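Local coordinates for protein tyrocidine synthase 2 (Brevibacillus parabrevis, PDB 6TA8) that belongs to the modular multidomain synthetases and is represented here by a two-lobed domain of the condensation family, at residues 286-295 with 331-342; 253-261 with 449-460. All coordinates share one frame; numbering follows the deposited sequence.

Contact 1. Residues 286-295 with 331-342; sequences GLAVKDWAHT and LDMEKAEDLPYQ
Met-333 packs against the backbone of Gly-286, and this is the dense end of the contact. CG of Met-333 sits 3.2 Å from Gly-286 O, which also accepts the helical bond from Lys-290 N. Because glycine has no side chain, Met-333 SD can settle 3.8 Å from Gly-286 CA. Bends at chi2 and chi3 (76° and 78°) fold the thioether over this bare patch of helix and carry CE to Thr-295, whose OG1 is buried without a polar partner in the model. Leu-331 CD1 also rests near Gly-286, 3.9 Å from its CA.

The next residue, Leu-287, divides its branches. CD1 meets Leu-339 CD1 at 3.6 Å, while CD2 touches Ala-336 CB and lies against the amide of Gln-342. That amide is tied down within its own segment: Gln-342 NE2 donates to Asp-332 O at 2.8 Å, in the carbonyl plane, a bond that links the start of helix 339-351 back to the strand end.

Packing thins toward solvent along partly exposed Lys-290. Its extended chain takes CD past Met-333 CB at 3.7 Å; a bend at chi4 (60°) then turns NZ, which bonds to Asn-296 OD1 beyond the segments. The exposed loop beside it, around Glu-334 and Lys-335, adds almost nothing to the packing.

The arrangement is an alpha/beta layer at a sheet margin: helix 277-293 packs on outermost strand 325-332 and the turn into helix 339-351, consistent with the CAT-like lobes of condensation domains.

Contact 2. Residues 253-261 with 449-460; sequences LSFALTVPQ and ASLADSYRKHLL
Leu-253 begins the apolar contacts, spreading its two methyls along the helix: CD1 reaches Ala-449 CB, and CD2 reaches Ala-452 CB at 3.5 Å. Farther along, Leu-257 CD2 meets Leu-460 CD2 more loosely, at 4.2 Å.

The aromatic contacts centre on Phe-255. A chi1 of 75° sets its CG between the backbone N and carbonyl carbon, and the ring stands up toward the helix. Ala-452 O lies over one face near the rim, 3.8 Å from CE2. Tyr-455 approaches at the edge, its CD2 in the Phe-255 plane and 3.6 Å from CZ; the rings meet rim to rim with planes at 86°, neither overlying the other. At its far end the Tyr-455 hydroxyl is hydrogen-bonded to Leu-281 O of helix 277-293.

Polar groups line the outer margin. Arg-456 runs past Phe-255 in the opposite sense, with CB 3.8 Å from CE1 and one guanidinium face over Phe-255 CB; its NH2 forms a long salt bridge with Asp-453 OD1 at 3.6 Å. Thr-258 and Gln-261 make a capping box at the start of helix 259-267. Thr-258 N donates to Gln-261 OE1, with a weak return bond from Gln-261 N to Thr-258 OG1. With OE1 engaged by Thr-258 N, the other end of the Gln-261 amide, NE2, lies 3.4 Å from Leu-460 CD2.

Strand 253-256 and helix 449-460 run nearly parallel, at 19°. Strand 250-256 borders the sheet and pairs with strand 431-439, while helix 445-466 lies between it and helix 277-293.

Overall arrangement
Contacts 1 and 2 pack helices onto opposite margins of one six-stranded mixed sheet: strand 325-332 is outermost at contact 1, strand 250-256 at contact 2. Their centres are 16 Å apart, joined where helices 277-293 and 445-466 touch; Leu-287 meets His-458, and Trp-292 lies by Leu-451. Both are partly buried, with inner residues enclosed and charged ones toward solvent. Contact 1, nested in the chain loop that contact 2 closes, joins a helix mostly to a strand end and loop through aliphatic and thioether groups. Contact 2 sets a helix along a strand around an aromatic pair, with arginine and amide groups at its border.

Contact 1. Residues 286-295 with 331-342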
loop_
_atom_site.group_PDB
_atom_site.type_symbol
_atom_site.label_atom_id
_atom_site.label_comp_id
_atom_site.label_asym_id
_atom_site.label_seq_id
_atom_site.Cartn_x
_atom_site.Cartn_y
_atom_site.Cartn_z
ATOM N N GLY A 286 5.043 -15.792 -11.591
ATOM C CA GLY A 286 4.258 -16.726 -12.380
ATOM C C GLY A 286 4.881 -18.108 -12.437
ATOM O O GLY A 286 4.183 -19.119 -12.331
ATOM N N LEU A 287 6.204 -18.171 -12.602
ATOM C CA LEU A 287 6.885 -19.460 -12.605
ATOM C C LEU A 287 6.850 -20.114 -11.232
ATOM O O LEU A 287 6.841 -21.346 -11.134
ATOM C CB LEU A 287 8.330 -19.291 -13.070
ATOM C CG LEU A 287 8.534 -18.463 -14.336
ATOM C CD1 LEU A 287 10.013 -18.235 -14.573
ATOM C CD2 LEU A 287 7.892 -19.141 -15.534
ATOM N N ALA A 288 6.833 -19.312 -10.165
ATOM C CA ALA A 288 6.755 -19.868 -8.819
ATOM C C ALA A 288 5.427 -20.582 -8.600
ATOM O O ALA A 288 5.394 -21.715 -8.106
ATOM C CB ALA A 288 6.953 -18.763 -7.782
ATOM N N VAL A 289 4.318 -19.934 -8.970
ATOM C CA VAL A 289 3.005 -20.561 -8.843
ATOM C C VAL A 289 2.910 -21.796 -9.729
ATOM O O VAL A 289 2.216 -22.763 -9.390
ATOM C CB VAL A 289 1.895 -19.540 -9.171
ATOM C CG1 VAL A 289 0.518 -20.159 -8.988
ATOM C CG2 VAL A 289 2.043 -18.298 -8.304
ATOM N N LYS A 290 3.609 -21.794 -10.867
ATOM C CA LYS A 290 3.595 -22.958 -11.748
ATOM C C LYS A 290 4.282 -24.151 -11.095
ATOM O O LYS A 290 3.756 -25.269 -11.112
ATOM C CB LYS A 290 4.260 -22.614 -13.081
ATOM C CG LYS A 290 4.361 -23.787 -14.042
ATOM C CD LYS A 290 5.020 -23.378 -15.348
ATOM C CE LYS A 290 5.177 -24.567 -16.282
ATOM N NZ LYS A 290 3.866 -25.190 -16.615
ATOM N N ASP A 291 5.462 -23.934 -10.512
ATOM C CA ASP A 291 6.163 -25.015 -9.829
ATOM C C ASP A 291 5.519 -25.387 -8.501
ATOM O O ASP A 291 5.860 -26.434 -7.940
ATOM C CB ASP A 291 7.624 -24.630 -9.595
ATOM C CG ASP A 291 8.497 -24.905 -10.798
ATOM O OD1 ASP A 291 8.518 -26.063 -11.266
ATOM O OD2 ASP A 291 9.162 -23.965 -11.279
ATOM N N TRP A 292 4.601 -24.568 -7.992
ATOM C CA TRP A 292 3.995 -24.773 -6.682
ATOM C C TRP A 292 2.570 -25.303 -6.771
ATOM O O TRP A 292 2.236 -26.294 -6.116
ATOM C CB TRP A 292 4.027 -23.459 -5.891
ATOM C CG TRP A 292 3.369 -23.526 -4.552
ATOM C CD1 TRP A 292 3.834 -24.161 -3.439
ATOM C CD2 TRP A 292 2.130 -22.921 -4.181
ATOM N NE1 TRP A 292 2.956 -23.993 -2.396
ATOM C CE2 TRP A 292 1.901 -23.236 -2.826
ATOM C CE3 TRP A 292 1.191 -22.148 -4.861
ATOM C CZ2 TRP A 292 0.772 -22.804 -2.143
ATOM C CZ3 TRP A 292 0.085 -21.718 -4.185
ATOM C CH2 TRP A 292 -0.124 -22.047 -2.838
ATOM N N ALA A 293 1.720 -24.664 -7.572
ATOM C CA ALA A 293 0.336 -25.086 -7.730
ATOM C C ALA A 293 0.102 -25.893 -9.000
ATOM O O ALA A 293 -1.018 -26.369 -9.213
ATOM C CB ALA A 293 -0.592 -23.867 -7.713
ATOM N N HIS A 294 1.126 -26.056 -9.839
ATOM C CA HIS A 294 1.030 -26.826 -11.082
ATOM C C HIS A 294 -0.065 -26.274 -11.992
ATOM O O HIS A 294 -0.959 -26.993 -12.442
ATOM C CB HIS A 294 0.816 -28.314 -10.791
ATOM C CG HIS A 294 1.933 -28.940 -10.016
ATOM N ND1 HIS A 294 1.808 -29.301 -8.692
ATOM C CD2 HIS A 294 3.200 -29.258 -10.374
ATOM C CE1 HIS A 294 2.948 -29.820 -8.270
ATOM N NE2 HIS A 294 3.808 -29.806 -9.271
ATOM N N THR A 295 0.016 -24.976 -12.262
ATOM C CA THR A 295 -0.901 -24.281 -13.152
ATOM C C THR A 295 -0.130 -23.724 -14.344
ATOM O O THR A 295 1.091 -23.866 -14.448
ATOM C CB THR A 295 -1.633 -23.152 -12.418
ATOM O OG1 THR A 295 -0.749 -22.035 -12.256
ATOM C CG2 THR A 295 -2.108 -23.617 -11.051
ATOM N N LEU A 331 -1.133 -13.599 -15.846
ATOM C CA LEU A 331 0.171 -14.160 -16.164
ATOM C C LEU A 331 0.009 -15.451 -16.956
ATOM O O LEU A 331 -0.935 -16.216 -16.747
ATOM C CB LEU A 331 0.970 -14.424 -14.888
ATOM C CG LEU A 331 1.159 -13.227 -13.955
ATOM C CD1 LEU A 331 1.902 -13.642 -12.694
ATOM C CD2 LEU A 331 1.894 -12.106 -14.671
ATOM N N ASP A 332 0.946 -15.687 -17.873
ATOM C CA ASP A 332 0.908 -16.842 -18.760
ATOM C C ASP A 332 2.160 -17.679 -18.542
ATOM O O ASP A 332 3.279 -17.194 -18.748
ATOM C CB ASP A 332 0.800 -16.408 -20.223
ATOM C CG ASP A 332 0.217 -17.492 -21.113
ATOM O OD1 ASP A 332 -0.227 -18.531 -20.581
ATOM O OD2 ASP A 332 0.202 -17.303 -22.348
ATOM N N MET A 333 1.969 -18.931 -18.126
ATOM C CA MET A 333 3.060 -19.878 -17.932
ATOM C C MET A 333 3.056 -20.966 -19.002
ATOM O O MET A 333 3.495 -22.090 -18.752
ATOM C CB MET A 333 2.985 -20.502 -16.540
ATOM C CG MET A 333 3.382 -19.565 -15.411
ATOM S SD MET A 333 2.110 -18.349 -15.018
ATOM C CE MET A 333 0.964 -19.344 -14.067
ATOM N N GLU A 334 2.570 -20.632 -20.203
ATOM C CA GLU A 334 2.394 -21.633 -21.252
ATOM C C GLU A 334 3.702 -22.340 -21.585
ATOM O O GLU A 334 3.722 -23.561 -21.783
ATOM C CB GLU A 334 1.806 -20.977 -22.500
ATOM C CG GLU A 334 1.646 -21.911 -23.689
ATOM C CD GLU A 334 1.142 -21.195 -24.927
ATOM O OE1 GLU A 334 1.008 -19.953 -24.883
ATOM O OE2 GLU A 334 0.881 -21.872 -25.945
ATOM N N LYS A 335 4.803 -21.596 -21.650
ATOM C CA LYS A 335 6.111 -22.166 -21.974
ATOM C C LYS A 335 7.149 -21.500 -21.074
ATOM O O LYS A 335 7.650 -20.416 -21.390
ATOM C CB LYS A 335 6.443 -21.979 -23.451
ATOM C CG LYS A 335 7.359 -23.048 -24.026
ATOM C CD LYS A 335 6.568 -24.216 -24.600
ATOM C CE LYS A 335 6.562 -24.193 -26.121
ATOM N NZ LYS A 335 5.824 -25.352 -26.698
ATOM N N ALA A 336 7.474 -22.158 -19.959
ATOM C CA ALA A 336 8.377 -21.613 -18.954
ATOM C C ALA A 336 9.840 -21.956 -19.200
ATOM O O ALA A 336 10.706 -21.463 -18.468
ATOM C CB ALA A 336 7.976 -22.112 -17.561
ATOM N N GLU A 337 10.135 -22.787 -20.202
ATOM C CA GLU A 337 11.517 -23.164 -20.477
ATOM C C GLU A 337 12.312 -21.987 -21.027
ATOM O O GLU A 337 13.462 -21.765 -20.629
ATOM C CB GLU A 337 11.561 -24.340 -21.457
ATOM C CG GLU A 337 10.501 -25.427 -21.244
ATOM C CD GLU A 337 9.123 -25.040 -21.757
ATOM O OE1 GLU A 337 8.549 -24.067 -21.230
ATOM O OE2 GLU A 337 8.619 -25.703 -22.687
ATOM N N ASP A 338 11.717 -21.225 -21.943
ATOM C CA ASP A 338 12.382 -20.084 -22.572
ATOM C C ASP A 338 12.194 -18.870 -21.673
ATOM O O ASP A 338 11.191 -18.158 -21.751
ATOM C CB ASP A 338 11.823 -19.847 -23.970
ATOM C CG ASP A 338 12.773 -19.062 -24.854
ATOM O OD1 ASP A 338 13.701 -18.423 -24.317
ATOM O OD2 ASP A 338 12.588 -19.081 -26.089
ATOM N N LEU A 339 13.174 -18.632 -20.802
ATOM C CA LEU A 339 13.144 -17.486 -19.902
ATOM C C LEU A 339 13.258 -16.168 -20.667
ATOM O O LEU A 339 12.568 -15.203 -20.311
ATOM C CB LEU A 339 14.248 -17.591 -18.847
ATOM C CG LEU A 339 13.833 -17.150 -17.443
ATOM C CD1 LEU A 339 12.726 -18.046 -16.922
ATOM C CD2 LEU A 339 15.021 -17.150 -16.493
ATOM N N PRO A 340 14.113 -16.060 -21.696
ATOM C CA PRO A 340 14.045 -14.861 -22.551
ATOM C C PRO A 340 12.656 -14.617 -23.120
ATOM O O PRO A 340 12.153 -13.489 -23.061
ATOM C CB PRO A 340 15.077 -15.163 -23.644
ATOM C CG PRO A 340 16.077 -16.011 -22.972
ATOM C CD PRO A 340 15.307 -16.871 -22.009
ATOM N N TYR A 341 12.015 -15.655 -23.660
ATOM C CA TYR A 341 10.651 -15.503 -24.155
ATOM C C TYR A 341 9.667 -15.253 -23.019
ATOM O O TYR A 341 8.631 -14.614 -23.228
ATOM C CB TYR A 341 10.251 -16.742 -24.959
ATOM C CG TYR A 341 8.773 -16.858 -25.258
ATOM C CD1 TYR A 341 8.180 -16.086 -26.249
ATOM C CD2 TYR A 341 7.972 -17.753 -24.559
ATOM C CE1 TYR A 341 6.831 -16.194 -26.528
ATOM C CE2 TYR A 341 6.622 -17.868 -24.831
ATOM C CZ TYR A 341 6.057 -17.088 -25.816
ATOM O OH TYR A 341 4.714 -17.199 -26.091
ATOM N N GLN A 342 9.979 -15.733 -21.811
ATOM C CA GLN A 342 9.079 -15.536 -20.679
ATOM C C GLN A 342 9.105 -14.092 -20.194
ATOM O O GLN A 342 8.051 -13.502 -19.927
ATOM C CB GLN A 342 9.452 -16.486 -19.542
ATOM C CG GLN A 342 8.416 -16.564 -18.434
ATOM C CD GLN A 342 7.198 -17.370 -18.833
ATOM O OE1 GLN A 342 7.297 -18.320 -19.608
ATOM N NE2 GLN A 342 6.038 -16.995 -18.304
#

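Contact 2. Residues 253-261 with 449-460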
loop_
_atom_site.group_PDB
_atom_site.type_symbol
_atom_site.label_atom_id
_atom_site.label_comp_id
_atom_site.label_asym_id
_atom_site.label_seq_id
_atom_site.Cartn_x
_atom_site.Cartn_y
_atom_site.Cartn_z
ATOM N N LEU A 253 5.388 -15.272 6.108
ATOM C CA LEU A 253 6.659 -15.933 5.844
ATOM C C LEU A 253 7.461 -15.046 4.903
ATOM O O LEU A 253 7.004 -14.736 3.798
ATOM C CB LEU A 253 6.445 -17.320 5.235
ATOM C CG LEU A 253 7.695 -18.175 5.004
ATOM C CD1 LEU A 253 7.417 -19.632 5.330
ATOM C CD2 LEU A 253 8.194 -18.038 3.578
ATOM N N SER A 254 8.651 -14.640 5.338
ATOM C CA SER A 254 9.467 -13.690 4.599
ATOM C C SER A 254 10.814 -14.302 4.238
ATOM O O SER A 254 11.370 -15.114 4.984
ATOM C CB SER A 254 9.691 -12.406 5.409
ATOM O OG SER A 254 8.464 -11.875 5.877
ATOM N N PHE A 255 11.331 -13.901 3.077
ATOM C CA PHE A 255 12.690 -14.226 2.672
ATOM C C PHE A 255 13.325 -12.985 2.063
ATOM O O PHE A 255 12.640 -12.147 1.471
ATOM C CB PHE A 255 12.733 -15.406 1.684
ATOM C CG PHE A 255 12.305 -15.057 0.281
ATOM C CD1 PHE A 255 13.237 -14.661 -0.667
ATOM C CD2 PHE A 255 10.976 -15.153 -0.095
ATOM C CE1 PHE A 255 12.846 -14.349 -1.956
ATOM C CE2 PHE A 255 10.580 -14.846 -1.384
ATOM C CZ PHE A 255 11.518 -14.443 -2.315
ATOM N N ALA A 256 14.640 -12.871 2.219
ATOM C CA ALA A 256 15.379 -11.709 1.755
ATOM C C ALA A 256 16.561 -12.150 0.906
ATOM O O ALA A 256 17.049 -13.278 1.015
ATOM C CB ALA A 256 15.869 -10.848 2.927
ATOM N N LEU A 257 17.017 -11.239 0.053
ATOM C CA LEU A 257 18.190 -11.454 -0.779
ATOM C C LEU A 257 19.376 -10.682 -0.215
ATOM O O LEU A 257 19.214 -9.649 0.439
ATOM C CB LEU A 257 17.927 -11.018 -2.223
ATOM C CG LEU A 257 16.794 -11.722 -2.974
ATOM C CD1 LEU A 257 16.761 -11.275 -4.426
ATOM C CD2 LEU A 257 16.940 -13.232 -2.880
ATOM N N THR A 258 20.575 -11.199 -0.472
ATOM C CA THR A 258 21.786 -10.521 -0.038
ATOM C C THR A 258 21.963 -9.209 -0.800
ATOM O O THR A 258 21.428 -9.019 -1.897
ATOM C CB THR A 258 23.008 -11.419 -0.242
ATOM O OG1 THR A 258 23.191 -11.671 -1.640
ATOM C CG2 THR A 258 22.825 -12.744 0.483
ATOM N N VAL A 259 22.726 -8.295 -0.205
ATOM C CA VAL A 259 22.923 -6.970 -0.794
ATOM C C VAL A 259 23.769 -7.013 -2.068
ATOM O O VAL A 259 23.668 -6.078 -2.874
ATOM C CB VAL A 259 23.511 -5.982 0.235
ATOM C CG1 VAL A 259 22.826 -6.139 1.582
ATOM C CG2 VAL A 259 25.017 -6.127 0.378
ATOM N N PRO A 260 24.605 -8.034 -2.324
ATOM C CA PRO A 260 25.158 -8.148 -3.683
ATOM C C PRO A 260 24.142 -8.644 -4.696
ATOM O O PRO A 260 24.200 -8.241 -5.863
ATOM C CB PRO A 260 26.322 -9.137 -3.518
ATOM C CG PRO A 260 26.640 -9.114 -2.072
ATOM C CD PRO A 260 25.317 -8.946 -1.410
ATOM N N GLN A 261 23.214 -9.513 -4.285
ATOM C CA GLN A 261 22.181 -9.979 -5.203
ATOM C C GLN A 261 21.183 -8.878 -5.534
ATOM O O GLN A 261 20.637 -8.850 -6.642
ATOM C CB GLN A 261 21.452 -11.186 -4.612
ATOM C CG GLN A 261 22.254 -12.476 -4.618
ATOM C CD GLN A 261 21.657 -13.531 -3.706
ATOM O OE1 GLN A 261 20.847 -13.225 -2.831
ATOM N NE2 GLN A 261 22.054 -14.782 -3.908
ATOM N N ALA A 449 6.227 -22.127 2.506
ATOM C CA ALA A 449 7.677 -22.072 2.340
ATOM C C ALA A 449 8.112 -22.656 1.004
ATOM O O ALA A 449 9.142 -22.249 0.455
ATOM C CB ALA A 449 8.367 -22.808 3.489
ATOM N N SER A 450 7.347 -23.609 0.467
ATOM C CA SER A 450 7.669 -24.164 -0.844
ATOM C C SER A 450 7.471 -23.127 -1.942
ATOM O O SER A 450 8.296 -23.015 -2.856
ATOM C CB SER A 450 6.816 -25.404 -1.109
ATOM O OG SER A 450 7.045 -25.913 -2.411
ATOM N N LEU A 451 6.381 -22.358 -1.867
ATOM C CA LEU A 451 6.144 -21.310 -2.854
ATOM C C LEU A 451 7.171 -20.189 -2.740
ATOM O O LEU A 451 7.562 -19.605 -3.756
ATOM C CB LEU A 451 4.727 -20.756 -2.696
ATOM C CG LEU A 451 4.335 -19.555 -3.561
ATOM C CD1 LEU A 451 4.440 -19.893 -5.038
ATOM C CD2 LEU A 451 2.930 -19.083 -3.214
ATOM N N ALA A 452 7.619 -19.881 -1.522
ATOM C CA ALA A 452 8.614 -18.827 -1.352
ATOM C C ALA A 452 9.989 -19.284 -1.819
ATOM O O ALA A 452 10.738 -18.501 -2.418
ATOM C CB ALA A 452 8.663 -18.382 0.108
ATOM N N ASP A 453 10.343 -20.544 -1.553
ATOM C CA ASP A 453 11.614 -21.065 -2.043
ATOM C C ASP A 453 11.602 -21.231 -3.557
ATOM O O ASP A 453 12.649 -21.106 -4.202
ATOM C CB ASP A 453 11.939 -22.394 -1.360
ATOM C CG ASP A 453 12.156 -22.242 0.135
ATOM O OD1 ASP A 453 12.142 -21.094 0.626
ATOM O OD2 ASP A 453 12.337 -23.272 0.820
ATOM N N SER A 454 10.433 -21.513 -4.140
ATOM C CA SER A 454 10.325 -21.554 -5.593
ATOM C C SER A 454 10.355 -20.154 -6.192
ATOM O O SER A 454 10.786 -19.978 -7.338
ATOM C CB SER A 454 9.045 -22.282 -6.007
ATOM O OG SER A 454 9.045 -23.620 -5.539
ATOM N N TYR A 455 9.902 -19.152 -5.436
ATOM C CA TYR A 455 9.971 -17.773 -5.907
ATOM C C TYR A 455 11.399 -17.244 -5.879
ATOM O O TYR A 455 11.762 -16.395 -6.701
ATOM C CB TYR A 455 9.053 -16.889 -5.061
ATOM C CG TYR A 455 8.897 -15.474 -5.570
ATOM C CD1 TYR A 455 8.798 -15.209 -6.929
ATOM C CD2 TYR A 455 8.838 -14.402 -4.688
ATOM C CE1 TYR A 455 8.653 -13.916 -7.395
ATOM C CE2 TYR A 455 8.692 -13.108 -5.146
ATOM C CZ TYR A 455 8.600 -12.870 -6.500
ATOM O OH TYR A 455 8.454 -11.583 -6.961
ATOM N N ARG A 456 12.223 -17.737 -4.952
ATOM C CA ARG A 456 13.612 -17.298 -4.880
ATOM C C ARG A 456 14.469 -17.972 -5.945
ATOM O O ARG A 456 15.334 -17.327 -6.549
ATOM C CB ARG A 456 14.176 -17.571 -3.486
ATOM C CG ARG A 456 15.692 -17.519 -3.408
ATOM C CD ARG A 456 16.165 -17.316 -1.983
ATOM N NE ARG A 456 15.521 -18.242 -1.056
ATOM C CZ ARG A 456 15.662 -18.193 0.264
ATOM N NH1 ARG A 456 16.426 -17.260 0.817
ATOM N NH2 ARG A 456 15.040 -19.077 1.032
ATOM N N LYS A 457 14.240 -19.265 -6.197
ATOM C CA LYS A 457 15.017 -19.983 -7.199
ATOM C C LYS A 457 14.780 -19.465 -8.611
ATOM O O LYS A 457 15.553 -19.804 -9.513
ATOM C CB LYS A 457 14.706 -21.481 -7.137
ATOM C CG LYS A 457 13.400 -21.890 -7.799
ATOM C CD LYS A 457 13.498 -23.295 -8.372
ATOM C CE LYS A 457 12.135 -23.828 -8.785
ATOM N NZ LYS A 457 11.286 -24.166 -7.607
ATOM N N HIS A 458 13.740 -18.660 -8.824
ATOM C CA HIS A 458 13.514 -18.008 -10.107
ATOM C C HIS A 458 14.017 -16.574 -10.139
ATOM O O HIS A 458 14.410 -16.092 -11.205
ATOM C CB HIS A 458 12.024 -18.033 -10.461
ATOM C CG HIS A 458 11.520 -19.387 -10.850
ATOM N ND1 HIS A 458 10.814 -20.195 -9.985
ATOM C CD2 HIS A 458 11.625 -20.079 -12.009
ATOM C CE1 HIS A 458 10.502 -21.324 -10.595
ATOM N NE2 HIS A 458 10.982 -21.279 -11.825
ATOM N N LEU A 459 14.011 -15.879 -8.998
ATOM C CA LEU A 459 14.614 -14.552 -8.938
ATOM C C LEU A 459 16.120 -14.633 -9.153
ATOM O O LEU A 459 16.695 -13.843 -9.911
ATOM C CB LEU A 459 14.297 -13.888 -7.598
ATOM C CG LEU A 459 12.909 -13.271 -7.436
ATOM C CD1 LEU A 459 12.722 -12.742 -6.021
ATOM C CD2 LEU A 459 12.694 -12.167 -8.457
ATOM N N LEU A 460 16.776 -15.587 -8.490
ATOM C CA LEU A 460 18.208 -15.781 -8.693
ATOM C C LEU A 460 18.511 -16.265 -10.103
ATOM O O LEU A 460 19.570 -15.942 -10.655
ATOM C CB LEU A 460 18.755 -16.768 -7.663
ATOM C CG LEU A 460 18.519 -16.411 -6.195
ATOM C CD1 LEU A 460 18.926 -17.563 -5.291
ATOM C CD2 LEU A 460 19.271 -15.142 -5.827
#